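Local structure of mandelate racemase / muconate lactonizing enzyme, C-terminal domain protein (Pseudovibrio sp. JE062, 4JHM) at residues F323-P328 with T338-D343. The protein is of unknown function but belongs to the enolase superfamily, with an enolase-like N-terminal domain and a TIM-barrel-type C-terminal domain. Residues are numbered along the deposited sequence; the frame is centred on the assembly and turned at random.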
# COMPACT_ATOMS: atom_id res chain seq x y z
N PHE A 323 -22.90 17.73 23.53
CA PHE A 323 -23.64 18.76 22.83
C PHE A 323 -22.92 20.07 23.11
O PHE A 323 -22.75 20.44 24.27
CB PHE A 323 -25.08 18.84 23.35
CG PHE A 323 -25.77 20.13 23.05
CD1 PHE A 323 -25.69 21.20 23.92
CD2 PHE A 323 -26.53 20.27 21.90
CE1 PHE A 323 -26.34 22.40 23.64
CE2 PHE A 323 -27.18 21.46 21.62
CZ PHE A 323 -27.09 22.53 22.49
N GLU A 324 -22.48 20.74 22.06
CA GLU A 324 -21.75 21.99 22.21
C GLU A 324 -22.70 23.08 22.72
O GLU A 324 -23.68 23.42 22.06
CB GLU A 324 -21.13 22.41 20.88
CG GLU A 324 -20.35 23.71 20.93
CD GLU A 324 -19.49 23.93 19.70
OE1 GLU A 324 -18.49 24.66 19.82
OE2 GLU A 324 -19.83 23.39 18.62
N GLN A 325 -22.41 23.60 23.90
CA GLN A 325 -23.21 24.65 24.50
C GLN A 325 -22.36 25.88 24.76
O GLN A 325 -21.55 25.89 25.69
CB GLN A 325 -23.83 24.17 25.82
CG GLN A 325 -24.63 25.24 26.55
CD GLN A 325 -26.00 25.45 25.94
OE1 GLN A 325 -26.22 26.42 25.20
NE2 GLN A 325 -26.91 24.54 26.22
N PHE A 326 -22.53 26.90 23.94
CA PHE A 326 -21.84 28.15 24.17
C PHE A 326 -22.40 28.82 25.42
O PHE A 326 -23.61 28.91 25.60
CB PHE A 326 -21.96 29.09 22.97
CG PHE A 326 -21.20 30.37 23.14
CD1 PHE A 326 -19.88 30.46 22.75
CD2 PHE A 326 -21.81 31.47 23.73
CE1 PHE A 326 -19.17 31.64 22.92
CE2 PHE A 326 -21.11 32.65 23.90
CZ PHE A 326 -19.79 32.73 23.50
N TYR A 327 -21.50 29.29 26.27
CA TYR A 327 -21.87 29.87 27.56
C TYR A 327 -21.13 31.20 27.67
O TYR A 327 -19.91 31.23 27.48
CB TYR A 327 -21.47 28.90 28.68
CG TYR A 327 -22.00 29.24 30.05
CD1 TYR A 327 -23.37 29.38 30.28
CD2 TYR A 327 -21.14 29.38 31.14
CE1 TYR A 327 -23.85 29.69 31.54
CE2 TYR A 327 -21.62 29.69 32.40
CZ TYR A 327 -22.97 29.84 32.59
OH TYR A 327 -23.46 30.14 33.85
N PRO A 328 -21.84 32.30 27.95
CA PRO A 328 -23.27 32.45 28.28
C PRO A 328 -24.22 32.09 27.13
O PRO A 328 -23.78 31.90 26.01
CB PRO A 328 -23.42 33.94 28.61
CG PRO A 328 -22.03 34.48 28.73
CD PRO A 328 -21.17 33.61 27.87
N THR A 338 -37.88 29.54 23.46
CA THR A 338 -37.33 28.27 23.91
C THR A 338 -35.91 28.47 24.42
O THR A 338 -35.16 29.27 23.87
CB THR A 338 -37.28 27.25 22.76
OG1 THR A 338 -38.59 27.06 22.23
CG2 THR A 338 -36.72 25.91 23.26
N GLN A 339 -35.54 27.73 25.46
CA GLN A 339 -34.19 27.83 26.01
C GLN A 339 -33.56 26.46 26.25
O GLN A 339 -33.93 25.74 27.17
CB GLN A 339 -34.20 28.62 27.32
CG GLN A 339 -34.58 30.08 27.13
CD GLN A 339 -34.50 30.87 28.43
OE1 GLN A 339 -34.08 32.02 28.43
NE2 GLN A 339 -34.88 30.24 29.53
N ILE A 340 -32.60 26.11 25.40
CA ILE A 340 -31.85 24.88 25.58
C ILE A 340 -30.61 25.17 26.42
O ILE A 340 -29.54 25.45 25.89
CB ILE A 340 -31.44 24.26 24.23
CG1 ILE A 340 -32.69 23.95 23.41
CG2 ILE A 340 -30.63 22.99 24.46
CD1 ILE A 340 -32.42 23.35 22.05
N ARG A 341 -30.77 25.12 27.74
CA ARG A 341 -29.68 25.39 28.66
C ARG A 341 -29.16 24.09 29.28
O ARG A 341 -29.70 23.02 29.03
CB ARG A 341 -30.14 26.35 29.75
CG ARG A 341 -30.84 27.58 29.19
CD ARG A 341 -30.96 28.70 30.21
NE ARG A 341 -30.90 30.00 29.56
CZ ARG A 341 -30.90 31.17 30.19
NH1 ARG A 341 -30.97 31.21 31.52
NH2 ARG A 341 -30.83 32.29 29.50
N THR A 342 -28.11 24.21 30.08
CA THR A 342 -27.46 23.04 30.67
C THR A 342 -27.82 22.94 32.15
O THR A 342 -27.59 23.87 32.92
CB THR A 342 -25.93 23.14 30.50
OG1 THR A 342 -25.59 23.01 29.11
CG2 THR A 342 -25.22 22.06 31.30
N ASP A 343 -28.39 21.81 32.54
CA ASP A 343 -28.88 21.64 33.91
C ASP A 343 -27.72 21.45 34.90
O ASP A 343 -26.55 21.48 34.51
CB ASP A 343 -29.89 20.49 34.00
CG ASP A 343 -29.24 19.13 33.98
OD1 ASP A 343 -28.00 19.05 34.12
OD2 ASP A 343 -29.96 18.12 33.82
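Two trans first torsions, 177° in Q325 and a similar one in F323, send both side chains from one side of a barrel strand toward I340 in the segment 338-343. Q325 then bends at its second torsion, which brings its amide to the backbone of that segment. The case illustrates how a TIM-barrel-type domain can tie an irregular connection to its sheet through side chains: strand 323-326 runs parallel to strand 133-139, whereas the segment 338-343 belongs to the loop that leads on to strand 347-349. The two segments are linked by a single hydrogen bond, from Q325 NE2 to I340 O at 2.8 Å. It is moderately bent, with 148° at the hydrogen. The donor stands 33° off the plane of the carbonyl group. A glutamine amide thus holds a backbone oxygen of a segment that has no regular secondary structure, in a buried setting. T342 lies alongside Q325, the two side chains running antiparallel to one another, and its OG1 comes within 3.5 Å of Q325 CG. That hydroxyl finds its hydrogen-bonding partner elsewhere, in S136 OG of strand 133-139, and so connects the loop to the neighbouring strand as well. Beside the polar link is an apolar one, where the side chain of I340 lies roughly perpendicular to that of F323. V348 touches both of them, while helix 304-316 adds L311 against F323 and A308 against I340. Between the two residues themselves, the ring atom F323 CZ meets the methyl I340 CG2 obliquely at 4.1 Å.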